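Local coordinates for extracellular solute-binding protein (Bordetella parapertussis, PDB 3PU5), which probably serves as the periplasmic binding component of a bacterial ABC importer, capturing a small solute, perhaps a polyamine, for delivery to the membrane transporter, at residues 94-99 with 298-303; 108-113 with 278-283. All blocks are in the same frame, centred on the assembly; numbering follows the deposited sequence.

Interaction 1 of 2, residues 94-99 with 298-303; sequences PEKFKA and DSVQLV
Lys96 reaches across to 298-303 and gives its ammonium group to main-chain carbonyls. The shorter of its two bonds across the contact runs from Lys96 NZ to Val300 O, 2.7 Å, arriving in the carbonyl plane on a lone pair with a C=O...N angle of 144°. The other, a weak bond, joins Lys96 NZ to Asp298 O at 3.3 Å, and Ile297 O, just ahead of the segment, accepts a further one. The carboxylate of Asp298 stands back: its OD2 is 5.9 Å from Lys96 NZ, too far for a salt bridge. The lysine reaches this site because CG lies between its backbone N and carbonyl carbon (chi1 62°), with the chain extended beyond.

Lys96 CG rides over the centre of the Phe97 ring, 3.9 Å above the plane, while Pro94 CG meets an edge of that ring. Leu302 crosses the lysine at about a right angle; its CD1 presses on Lys96 CD at 3.5 Å, tighter than usual carbon contact. The other branch, Leu302 CD2, approaches Phe97 CD1 obliquely at 3.9 Å, and Val300 CG2 borders the ring near CZ more loosely. Within 94-99 the bonds from Phe97 N to Pro94 O and from Lys98 N to Glu95 O close two overlapping turns, from which the Lys96 and Phe97 side chains emerge.

Strand 106-107 lies close by, with Leu107 touching Leu302 and joined through its backbone to Phe97. The contact joins the loop between helix 67-75 and strand 106-107 to the loop before helix 305-322, consistent with the inter-lobe region of a periplasmic binding protein. Because three carbonyls, one of them weakly, gather round one ammonium group, the lysine charge is probably met by peptide dipoles more than by a counter-ion, while its aliphatic stem packs against both the Phe97 ring and Leu302 CD1.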
# COMPACT_ATOMS: atom_id res chain seq x y z
N PRO A 94 -9.88 -3.94 10.75
CA PRO A 94 -8.97 -3.77 11.89
C PRO A 94 -8.50 -2.32 12.09
O PRO A 94 -8.34 -1.57 11.13
CB PRO A 94 -7.79 -4.69 11.54
CG PRO A 94 -8.43 -5.79 10.71
CD PRO A 94 -9.50 -5.08 9.89
N GLU A 95 -8.27 -1.95 13.34
CA GLU A 95 -7.94 -0.58 13.71
C GLU A 95 -6.72 -0.00 12.97
O GLU A 95 -6.69 1.18 12.66
CB GLU A 95 -7.72 -0.49 15.23
CG GLU A 95 -7.38 0.91 15.74
CD GLU A 95 -8.41 1.96 15.37
OE1 GLU A 95 -9.62 1.64 15.35
OE2 GLU A 95 -8.01 3.13 15.11
N LYS A 96 -5.73 -0.83 12.69
CA LYS A 96 -4.52 -0.35 12.03
C LYS A 96 -4.77 0.32 10.68
O LYS A 96 -4.02 1.20 10.28
CB LYS A 96 -3.51 -1.48 11.85
CG LYS A 96 -3.95 -2.63 10.97
CD LYS A 96 -2.78 -3.59 10.86
CE LYS A 96 -3.21 -4.97 10.50
NZ LYS A 96 -2.06 -5.92 10.72
N PHE A 97 -5.82 -0.10 9.97
CA PHE A 97 -6.15 0.47 8.67
C PHE A 97 -6.85 1.82 8.80
O PHE A 97 -7.00 2.55 7.82
CB PHE A 97 -7.02 -0.50 7.87
CG PHE A 97 -6.36 -1.81 7.61
CD1 PHE A 97 -5.24 -1.88 6.80
CD2 PHE A 97 -6.83 -2.97 8.21
CE1 PHE A 97 -4.60 -3.07 6.57
CE2 PHE A 97 -6.19 -4.19 7.98
CZ PHE A 97 -5.08 -4.24 7.16
N LYS A 98 -7.27 2.13 10.02
CA LYS A 98 -7.98 3.36 10.31
C LYS A 98 -7.18 4.32 11.19
O LYS A 98 -7.51 5.51 11.31
CB LYS A 98 -9.31 3.03 11.00
CG LYS A 98 -10.16 2.01 10.25
CD LYS A 98 -11.47 1.73 10.98
CE LYS A 98 -11.32 0.64 12.03
NZ LYS A 98 -12.66 0.28 12.58
N ALA A 99 -6.11 3.81 11.80
CA ALA A 99 -5.40 4.54 12.85
C ALA A 99 -4.90 5.93 12.49
O ALA A 99 -4.93 6.83 13.32
CB ALA A 99 -4.26 3.70 13.42
N ASP A 298 -3.90 -9.86 9.72
CA ASP A 298 -3.48 -9.63 11.09
C ASP A 298 -1.98 -9.45 11.24
O ASP A 298 -1.52 -8.86 12.20
CB ASP A 298 -3.93 -10.79 11.98
CG ASP A 298 -5.43 -11.00 11.94
OD1 ASP A 298 -5.87 -12.16 11.76
OD2 ASP A 298 -6.15 -9.99 12.07
N SER A 299 -1.21 -9.96 10.28
CA SER A 299 0.24 -9.98 10.39
C SER A 299 0.95 -8.77 9.77
O SER A 299 2.07 -8.44 10.17
CB SER A 299 0.80 -11.26 9.77
OG SER A 299 0.66 -11.22 8.35
N VAL A 300 0.33 -8.11 8.80
CA VAL A 300 1.04 -7.06 8.06
C VAL A 300 1.28 -5.83 8.93
O VAL A 300 0.49 -5.54 9.82
CB VAL A 300 0.32 -6.65 6.74
CG1 VAL A 300 0.25 -7.83 5.76
CG2 VAL A 300 -1.08 -6.09 7.01
N GLN A 301 2.38 -5.13 8.66
CA GLN A 301 2.77 -3.98 9.45
C GLN A 301 2.59 -2.69 8.66
O GLN A 301 3.00 -2.60 7.50
CB GLN A 301 4.24 -4.09 9.88
CG GLN A 301 4.55 -5.34 10.69
CD GLN A 301 3.88 -5.32 12.05
OE1 GLN A 301 4.12 -4.42 12.86
NE2 GLN A 301 3.04 -6.31 12.31
N LEU A 302 1.97 -1.70 9.29
CA LEU A 302 1.78 -0.40 8.67
C LEU A 302 2.54 0.64 9.47
O LEU A 302 2.45 0.68 10.70
CB LEU A 302 0.30 -0.02 8.63
CG LEU A 302 -0.58 -0.82 7.67
CD1 LEU A 302 -0.92 -2.18 8.26
CD2 LEU A 302 -1.84 -0.04 7.39
N VAL A 303 3.28 1.49 8.77
CA VAL A 303 4.05 2.54 9.43
C VAL A 303 3.24 3.83 9.48
O VAL A 303 2.58 4.20 8.51
CB VAL A 303 5.38 2.77 8.71
CG1 VAL A 303 6.22 3.79 9.49
CG2 VAL A 303 6.14 1.45 8.55

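Interaction 2 of 2, residues 108-113 with 278-283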
# COMPACT_ATOMS: atom_id res chain seq x y z
N TYR A 108 -8.43 1.20 1.91
CA TYR A 108 -9.44 0.34 1.28
C TYR A 108 -8.85 -0.82 0.47
O TYR A 108 -9.59 -1.57 -0.16
CB TYR A 108 -10.48 1.14 0.48
CG TYR A 108 -10.02 1.89 -0.76
CD1 TYR A 108 -10.18 1.35 -2.04
CD2 TYR A 108 -9.51 3.19 -0.67
CE1 TYR A 108 -9.81 2.06 -3.19
CE2 TYR A 108 -9.13 3.91 -1.80
CZ TYR A 108 -9.28 3.34 -3.06
OH TYR A 108 -8.92 4.06 -4.17
N ASP A 109 -7.53 -0.92 0.49
CA ASP A 109 -6.83 -2.16 0.14
C ASP A 109 -5.41 -2.04 0.71
O ASP A 109 -5.01 -0.97 1.15
CB ASP A 109 -6.83 -2.42 -1.39
CG ASP A 109 -5.90 -1.48 -2.16
OD1 ASP A 109 -4.68 -1.52 -1.94
OD2 ASP A 109 -6.40 -0.71 -3.02
N TYR A 110 -4.68 -3.14 0.75
CA TYR A 110 -3.26 -3.04 1.10
C TYR A 110 -2.40 -3.89 0.16
O TYR A 110 -2.78 -5.00 -0.21
CB TYR A 110 -3.01 -3.34 2.60
CG TYR A 110 -3.29 -4.76 3.05
CD1 TYR A 110 -2.32 -5.75 2.91
CD2 TYR A 110 -4.51 -5.12 3.62
CE1 TYR A 110 -2.56 -7.05 3.32
CE2 TYR A 110 -4.77 -6.43 4.01
CZ TYR A 110 -3.79 -7.38 3.86
OH TYR A 110 -4.02 -8.69 4.24
N SER A 111 -1.29 -3.32 -0.29
CA SER A 111 -0.26 -4.09 -0.99
C SER A 111 0.94 -4.18 -0.08
O SER A 111 1.20 -3.24 0.69
CB SER A 111 0.11 -3.46 -2.34
OG SER A 111 0.73 -2.20 -2.16
N SER A 112 1.67 -5.29 -0.14
CA SER A 112 2.66 -5.62 0.89
C SER A 112 4.06 -5.83 0.36
O SER A 112 4.27 -6.65 -0.54
CB SER A 112 2.23 -6.89 1.65
OG SER A 112 0.94 -6.73 2.19
N VAL A 113 5.02 -5.11 0.92
CA VAL A 113 6.42 -5.34 0.61
C VAL A 113 6.97 -6.49 1.44
O VAL A 113 6.93 -6.46 2.68
CB VAL A 113 7.29 -4.09 0.82
CG1 VAL A 113 8.74 -4.39 0.44
CG2 VAL A 113 6.74 -2.93 -0.01
N GLY A 278 -4.52 -7.22 -0.74
CA GLY A 278 -5.13 -7.68 0.49
C GLY A 278 -6.32 -6.81 0.87
O GLY A 278 -6.25 -5.59 0.77
N ALA A 279 -7.40 -7.45 1.33
CA ALA A 279 -8.60 -6.75 1.75
C ALA A 279 -8.47 -6.26 3.18
O ALA A 279 -7.88 -6.94 4.03
CB ALA A 279 -9.81 -7.66 1.64
N VAL A 280 -9.03 -5.09 3.46
CA VAL A 280 -9.02 -4.54 4.81
C VAL A 280 -10.22 -5.00 5.64
O VAL A 280 -10.33 -4.70 6.83
CB VAL A 280 -8.96 -3.00 4.80
CG1 VAL A 280 -7.70 -2.52 4.07
CG2 VAL A 280 -10.21 -2.43 4.13
N ASN A 281 -11.13 -5.74 5.01
CA ASN A 281 -12.27 -6.33 5.71
C ASN A 281 -11.87 -7.75 6.16
O ASN A 281 -11.53 -8.59 5.33
CB ASN A 281 -13.49 -6.36 4.79
CG ASN A 281 -14.78 -6.74 5.52
OD1 ASN A 281 -14.80 -7.66 6.33
ND2 ASN A 281 -15.85 -6.03 5.21
N ARG A 282 -11.85 -7.99 7.47
CA ARG A 282 -11.40 -9.27 7.99
C ARG A 282 -12.30 -10.45 7.62
O ARG A 282 -11.91 -11.60 7.81
CB ARG A 282 -11.23 -9.20 9.52
CG ARG A 282 -12.55 -9.14 10.26
CD ARG A 282 -12.36 -9.39 11.76
NE ARG A 282 -11.44 -8.45 12.40
CZ ARG A 282 -11.78 -7.24 12.82
NH1 ARG A 282 -13.03 -6.82 12.69
NH2 ARG A 282 -10.87 -6.45 13.40
N LYS A 283 -13.50 -10.16 7.12
CA LYS A 283 -14.45 -11.22 6.76
C LYS A 283 -14.09 -11.90 5.44
O LYS A 283 -14.54 -13.01 5.17
CB LYS A 283 -15.85 -10.66 6.64
CG LYS A 283 -16.58 -10.37 7.94
CD LYS A 283 -18.01 -10.03 7.60
CE LYS A 283 -18.94 -10.13 8.80
NZ LYS A 283 -20.32 -10.48 8.33
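Gly278 and Tyr110 form a single antiparallel bridge, a hydrogen-bonded pair. Tyr110 N donates to Gly278 O at 2.9 Å with an N-H...O angle of 158°, and Gly278 N returns a bond to Tyr110 O of nearly the same length. The tyrosine also folds its ring back over its partner: with CG between the backbone N and carbonyl carbon (chi1 66°), one face comes to lie on Gly278 CA, 3.7 Å from the ring centroid. This is a CH-pi contact, 15° off the ring normal, and the glycine's lack of a side chain allows so close a fit. Ala279 O meets the ring edge near its plane, 3.2 Å from Tyr110 CE2.

Val280 joins the same shell with both branches. Its CG1 touches Tyr110 CD2 at 4.1 Å and also faces Asp109 N, whereas CG2 rests against Tyr108 CA at 4.0 Å. Beside the bridge, Asp109 CA makes a C-H...O approach to Gly278 O, 3.5 Å away. Further along, Asn281 OD1 accepts from Lys283 N in an Asx turn.

The Tyr110 hydroxyl is anchored on Pro295 O, and Ser112 OG, bonded to Ser239, lies at the ring's edge. From helix 265-275, the Gln268 amide spans the contact, accepting from Val280 N through OE1 and donating to Tyr108 O through NE2. The bridge thus fastens the loop after that helix to the antiparallel sheet that includes strands 111-117 and 238-246, probably near the hinge between the two lobes.

How the interactions relate
From the N terminus, the chain leaves helix 67-75, passes through 94-99 and strand 106-107, and enters 108-113. Interaction 2 closes the loop returning at 278-283; interaction 1 closes the longer one at 298-303, so interaction 2 is nested inside it. The two centres lie about 9 Å apart and the contacts touch directly: the nearly parallel rings of Phe97 and Tyr110 meet, with Phe97 CE1 3.6 Å from Tyr110 CD2, and Val280 and Pro94 add to the join. Together they tie the long loop between helices 265-275 and 305-322 to the loop before strand 106-107 and to the entry of strand 111-117, between two lobes, consistent with the hinge of a periplasmic binding protein.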